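Local atomic coordinates of thrombospondin related anonymous protein (Plasmodium falciparum, PDB entry 4F1J), a protein that probably serves as a surface adhesin of the malaria parasite, here represented by its magnesium-loaded von Willebrand factor A domain. Residues H48-E60 and L87-Q100. Residues are numbered along the deposited sequence; the frame is centred on the assembly and turned at random. Where two conformers were deposited one is given.
Sequences HLYANIFSNNAKE and LPYGRTNLSDALLQ. With MG (magnesium ion), chain H; EDO (1,2-ethanediol), chain K.
Ala-58 N donates an almost straight hydrogen bond (2.8 Å, 174°) to Asp-96 OD2, which accepts on its anti lone pair; a water bridges the same oxygen to Ala-58 O. Asn-93 holds the preceding turn twice: its backbone N reaches Ser-55 O at 2.7 Å, and ND2 meets Asn-56 O at 2.9 Å, with that oxygen in the plane of the Asn-93 amide. The oxygen of the same amide, OD1, caps helix 94-106 by accepting from Asp-96 N, which approaches from above its carbonyl plane. Two more bonds tie the turn to the loop 87-93: Ser-55 OG donates to Tyr-89 O (2.7 Å), and Arg-91 N to Asn-56 OD1 (3.0 Å). With CG beside its backbone N (chi1 -69°), Asn-56 also brings ND2 to the edge of the Tyr-89 ring. The Arg-91 guanidinium lays one face over Asn-56 O while NH1 forms a salt bridge with Asp-127. On the side of the strand toward the helix, Phe-54 packs CD1 against Ala-97 CB (3.7 Å) and CZ against Leu-94 CD1, with Thr-92 CG2 at its ring edge. Farther out, Ile-53 and Leu-87 meet tip to tip through their CD1 atoms (3.5 Å). The loop also passes the magnesium of Ser-17, Ser-19 and Asp-123, with Thr-92 beside it, as in the metal-ion-dependent adhesion site of von Willebrand factor A domains. Ser-95 OG binds a second magnesium together with Asp-131 and four waters. Asn-93 OD1 accepts from one of these waters, making Asn-93 a second-shell residue of that ion, held from behind by the hairpin turn.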
loop_
_atom_site.group_PDB
_atom_site.type_symbol
_atom_site.label_atom_id
_atom_site.label_comp_id
_atom_site.label_asym_id
_atom_site.label_seq_id
_atom_site.Cartn_x
_atom_site.Cartn_y
_atom_site.Cartn_z
ATOM N N HIS A 48 5.537 7.135 -9.868
ATOM C CA HIS A 48 6.156 7.857 -8.783
ATOM C C HIS A 48 5.596 7.250 -7.493
ATOM O O HIS A 48 4.373 7.266 -7.271
ATOM C CB HIS A 48 5.800 9.345 -8.775
ATOM C CG HIS A 48 6.343 10.133 -9.934
ATOM N ND1 HIS A 48 6.425 11.512 -9.907
ATOM C CD2 HIS A 48 6.789 9.757 -11.159
ATOM C CE1 HIS A 48 6.921 11.946 -11.055
ATOM N NE2 HIS A 48 7.138 10.906 -11.835
ATOM N N LEU A 49 6.503 6.771 -6.642
ATOM C CA LEU A 49 6.165 6.158 -5.367
ATOM C C LEU A 49 6.118 7.128 -4.213
ATOM O O LEU A 49 6.966 8.002 -4.067
ATOM C CB LEU A 49 7.211 5.076 -5.037
ATOM C CG LEU A 49 7.003 4.271 -3.757
ATOM C CD1 LEU A 49 5.800 3.348 -3.888
ATOM C CD2 LEU A 49 8.322 3.501 -3.503
ATOM N N TYR A 50 5.114 6.920 -3.351
ATOM C CA TYR A 50 5.048 7.499 -2.011
ATOM C C TYR A 50 4.958 6.306 -1.075
ATOM O O TYR A 50 4.384 5.279 -1.424
ATOM C CB TYR A 50 3.797 8.341 -1.856
ATOM C CG TYR A 50 3.379 8.624 -0.411
ATOM C CD1 TYR A 50 2.564 7.722 0.301
ATOM C CD2 TYR A 50 3.826 9.774 0.239
ATOM C CE1 TYR A 50 2.165 8.014 1.610
ATOM C CE2 TYR A 50 3.456 10.042 1.565
ATOM C CZ TYR A 50 2.632 9.153 2.232
ATOM O OH TYR A 50 2.259 9.454 3.547
ATOM N N ALA A 51 5.535 6.433 0.106
ATOM C CA ALA A 51 5.419 5.349 1.089
ATOM C C ALA A 51 5.263 5.911 2.470
ATOM O O ALA A 51 5.944 6.860 2.855
ATOM C CB ALA A 51 6.638 4.383 1.032
ATOM N N ASN A 52 4.333 5.329 3.214
ATOM C CA ASN A 52 4.288 5.531 4.657
ATOM C C ASN A 52 4.176 4.216 5.381
ATOM O O ASN A 52 3.857 3.193 4.772
ATOM C CB ASN A 52 3.242 6.569 5.128
ATOM C CG ASN A 52 1.782 6.124 5.028
ATOM O OD1 ASN A 52 1.436 4.962 5.233
ATOM N ND2 ASN A 52 0.899 7.090 4.747
ATOM N N ILE A 53 4.516 4.250 6.667
ATOM C CA ILE A 53 4.188 3.144 7.567
ATOM C C ILE A 53 3.082 3.635 8.479
ATOM O O ILE A 53 2.976 4.849 8.739
ATOM C CB ILE A 53 5.397 2.662 8.357
ATOM C CG1 ILE A 53 6.059 3.816 9.109
ATOM C CG2 ILE A 53 6.413 1.994 7.402
ATOM C CD1 ILE A 53 7.225 3.392 10.025
ATOM N N PHE A 54 2.273 2.725 8.989
ATOM C CA PHE A 54 1.223 3.125 9.913
ATOM C C PHE A 54 0.952 2.041 10.948
ATOM O O PHE A 54 0.873 0.849 10.652
ATOM C CB PHE A 54 -0.066 3.533 9.174
ATOM C CG PHE A 54 -0.808 2.387 8.560
ATOM C CD1 PHE A 54 -0.507 1.963 7.281
ATOM C CD2 PHE A 54 -1.816 1.724 9.245
ATOM C CE1 PHE A 54 -1.175 0.905 6.700
ATOM C CE2 PHE A 54 -2.468 0.637 8.658
ATOM C CZ PHE A 54 -2.128 0.229 7.401
ATOM N N SER A 55 0.864 2.489 12.194
ATOM C CA SER A 55 0.381 1.640 13.268
ATOM C C SER A 55 -0.407 2.573 14.196
ATOM O O SER A 55 -1.603 2.749 13.992
ATOM C CB SER A 55 1.527 0.852 13.930
ATOM O OG SER A 55 2.502 1.674 14.519
ATOM N N ASN A 56 0.252 3.213 15.165
ATOM C CA ASN A 56 -0.426 4.192 16.019
ATOM C C ASN A 56 -0.859 5.407 15.198
ATOM O O ASN A 56 -1.919 5.977 15.415
ATOM C CB ASN A 56 0.482 4.625 17.190
ATOM C CG ASN A 56 0.716 3.504 18.206
ATOM O OD1 ASN A 56 -0.005 2.497 18.217
ATOM N ND2 ASN A 56 1.724 3.684 19.076
ATOM N N ASN A 57 0.023 5.790 14.274
ATOM C CA ASN A 57 -0.152 6.915 13.359
ATOM C C ASN A 57 0.554 6.580 12.056
ATOM O O ASN A 57 1.292 5.588 11.993
ATOM C CB ASN A 57 0.468 8.181 13.961
ATOM C CG ASN A 57 -0.168 8.563 15.287
ATOM O OD1 ASN A 57 -1.293 9.042 15.319
ATOM N ND2 ASN A 57 0.543 8.318 16.388
ATOM N N ALA A 58 0.317 7.381 11.014
ATOM C CA ALA A 58 1.092 7.285 9.768
ATOM C C ALA A 58 2.387 8.113 9.830
ATOM O O ALA A 58 2.404 9.212 10.380
ATOM C CB ALA A 58 0.238 7.738 8.599
ATOM N N LYS A 59 3.465 7.565 9.282
ATOM C CA LYS A 59 4.732 8.278 9.184
ATOM C C LYS A 59 5.260 8.113 7.771
ATOM O O LYS A 59 5.471 6.989 7.320
ATOM C CB LYS A 59 5.742 7.719 10.186
ATOM C CG LYS A 59 7.103 8.373 10.093
ATOM C CD LYS A 59 8.059 7.897 11.150
ATOM C CE LYS A 59 9.445 8.484 10.881
ATOM N NZ LYS A 59 10.412 8.072 11.945
ATOM N N GLU A 60 5.441 9.225 7.075
ATOM C CA GLU A 60 5.994 9.213 5.719
ATOM C C GLU A 60 7.430 8.718 5.742
ATOM O O GLU A 60 8.244 9.160 6.590
ATOM C CB GLU A 60 5.946 10.611 5.121
ATOM C CG GLU A 60 6.451 10.683 3.676
ATOM C CD GLU A 60 6.461 12.104 3.145
ATOM O OE1 GLU A 60 5.368 12.655 2.918
ATOM O OE2 GLU A 60 7.566 12.675 3.010
ATOM N N LEU A 87 10.593 -1.013 14.918
ATOM C CA LEU A 87 9.386 -1.589 14.336
ATOM C C LEU A 87 9.461 -3.101 14.376
ATOM O O LEU A 87 10.543 -3.666 14.364
ATOM C CB LEU A 87 9.257 -1.151 12.881
ATOM C CG LEU A 87 9.081 0.348 12.686
ATOM C CD1 LEU A 87 9.105 0.641 11.152
ATOM C CD2 LEU A 87 7.813 0.869 13.366
ATOM N N PRO A 88 8.315 -3.772 14.408
ATOM C CA PRO A 88 6.948 -3.259 14.432
ATOM C C PRO A 88 6.422 -3.010 15.840
ATOM O O PRO A 88 6.951 -3.563 16.805
ATOM C CB PRO A 88 6.167 -4.400 13.806
ATOM C CG PRO A 88 6.926 -5.632 14.267
ATOM C CD PRO A 88 8.349 -5.247 14.334
ATOM N N TYR A 89 5.378 -2.204 15.943
ATOM C CA TYR A 89 4.708 -1.950 17.208
ATOM C C TYR A 89 3.426 -1.158 16.970
ATOM O O TYR A 89 3.282 -0.460 15.953
ATOM C CB TYR A 89 5.628 -1.179 18.169
ATOM C CG TYR A 89 5.807 0.291 17.859
ATOM C CD1 TYR A 89 4.863 1.219 18.264
ATOM C CD2 TYR A 89 6.936 0.746 17.188
ATOM C CE1 TYR A 89 5.020 2.583 17.990
ATOM C CE2 TYR A 89 7.097 2.090 16.894
ATOM C CZ TYR A 89 6.126 3.007 17.312
ATOM O OH TYR A 89 6.304 4.349 17.050
ATOM N N GLY A 90 2.497 -1.262 17.916
ATOM C CA GLY A 90 1.336 -0.393 17.939
ATOM C C GLY A 90 0.131 -0.946 17.214
ATOM O O GLY A 90 0.116 -2.108 16.824
ATOM N N ARG A 91 -0.869 -0.090 17.045
ATOM C CA ARG A 91 -2.198 -0.506 16.583
ATOM C C ARG A 91 -2.334 -0.373 15.068
ATOM O O ARG A 91 -1.349 -0.559 14.387
ATOM C CB ARG A 91 -3.299 0.219 17.386
ATOM C CG ARG A 91 -3.251 1.718 17.389
ATOM C CD ARG A 91 -4.339 2.294 18.320
ATOM N NE ARG A 91 -4.462 3.742 18.205
ATOM C CZ ARG A 91 -5.112 4.384 17.219
ATOM N NH1 ARG A 91 -5.709 3.735 16.217
ATOM N NH2 ARG A 91 -5.175 5.705 17.233
ATOM N N THR A 92 -3.533 -0.123 14.547
ATOM C CA THR A 92 -3.761 -0.162 13.085
ATOM C C THR A 92 -4.576 1.049 12.630
ATOM O O THR A 92 -5.764 0.920 12.287
ATOM C CB THR A 92 -4.463 -1.477 12.686
ATOM O OG1 THR A 92 -3.791 -2.590 13.314
ATOM C CG2 THR A 92 -4.507 -1.663 11.167
ATOM N N ASN A 93 -3.912 2.202 12.608
ATOM C CA ASN A 93 -4.564 3.461 12.276
ATOM C C ASN A 93 -4.517 3.658 10.757
ATOM O O ASN A 93 -3.844 4.562 10.251
ATOM C CB ASN A 93 -3.870 4.600 13.001
ATOM C CG ASN A 93 -4.674 5.897 13.017
ATOM O OD1 ASN A 93 -5.647 6.083 12.291
ATOM N ND2 ASN A 93 -4.224 6.814 13.838
ATOM N N LEU A 94 -5.262 2.816 10.048
ATOM C CA LEU A 94 -5.374 2.924 8.589
ATOM C C LEU A 94 -5.971 4.261 8.185
ATOM O O LEU A 94 -5.567 4.846 7.173
ATOM C CB LEU A 94 -6.237 1.799 8.011
ATOM C CG LEU A 94 -6.430 1.840 6.481
ATOM C CD1 LEU A 94 -5.102 1.767 5.785
ATOM C CD2 LEU A 94 -7.379 0.725 6.017
ATOM N N SER A 95 -6.935 4.757 8.950
ATOM C CA SER A 95 -7.604 5.996 8.559
ATOM C C SER A 95 -6.626 7.182 8.526
ATOM O O SER A 95 -6.715 8.005 7.622
ATOM C CB SER A 95 -8.842 6.256 9.432
ATOM O OG SER A 95 -8.479 6.474 10.791
ATOM N N ASP A 96 -5.664 7.229 9.439
ATOM C CA ASP A 96 -4.617 8.261 9.401
ATOM C C ASP A 96 -3.701 8.126 8.167
ATOM O O ASP A 96 -3.309 9.130 7.565
ATOM C CB ASP A 96 -3.758 8.251 10.676
ATOM C CG ASP A 96 -2.888 9.479 10.794
ATOM O OD1 ASP A 96 -3.420 10.599 10.620
ATOM O OD2 ASP A 96 -1.670 9.357 11.040
ATOM N N ALA A 97 -3.336 6.897 7.836
ATOM C CA ALA A 97 -2.563 6.634 6.620
ATOM C C ALA A 97 -3.293 7.124 5.356
ATOM O O ALA A 97 -2.702 7.731 4.460
ATOM C CB ALA A 97 -2.308 5.145 6.509
ATOM N N LEU A 98 -4.567 6.788 5.251
ATOM C CA LEU A 98 -5.406 7.220 4.110
ATOM C C LEU A 98 -5.582 8.752 4.109
ATOM O O LEU A 98 -5.587 9.398 3.046
ATOM C CB LEU A 98 -6.765 6.521 4.167
ATOM C CG LEU A 98 -6.787 5.012 3.924
ATOM C CD1 LEU A 98 -8.177 4.450 4.330
ATOM C CD2 LEU A 98 -6.432 4.685 2.458
ATOM N N LEU A 99 -5.736 9.325 5.295
ATOM C CA LEU A 99 -5.786 10.784 5.445
ATOM C C LEU A 99 -4.545 11.479 4.843
ATOM O O LEU A 99 -4.649 12.522 4.205
ATOM C CB LEU A 99 -5.947 11.173 6.912
ATOM C CG LEU A 99 -5.893 12.677 7.245
ATOM C CD1 LEU A 99 -6.937 13.461 6.470
ATOM C CD2 LEU A 99 -6.077 12.827 8.737
ATOM N N GLN A 100 -3.369 10.894 5.017
ATOM C CA GLN A 100 -2.139 11.516 4.473
ATOM C C GLN A 100 -2.190 11.542 2.960
ATOM O O GLN A 100 -1.739 12.517 2.335
ATOM C CB GLN A 100 -0.893 10.793 4.946
ATOM C CG GLN A 100 -0.729 10.757 6.475
ATOM C CD GLN A 100 -1.062 12.062 7.160
ATOM O OE1 GLN A 100 -0.471 13.110 6.861
ATOM N NE2 GLN A 100 -2.045 12.034 8.056
HETATM MG MG MG H . -9.201 8.232 11.796
HETATM C C1 EDO K . 4.078 4.289 14.363
HETATM O O1 EDO K . 2.902 4.985 14.742
HETATM C C2 EDO K . 4.220 4.347 12.876
HETATM O O2 EDO K . 4.397 5.724 12.578
HETATM O O HOH W 1 0.268 11.124 11.122
HETATM O O HOH W 2 -7.436 7.835 12.965
HETATM O O HOH W 3 -8.195 9.436 10.539
HETATM O O HOH W 4 -9.640 9.957 12.887
HETATM O O HOH W 5 -10.101 6.939 13.041
#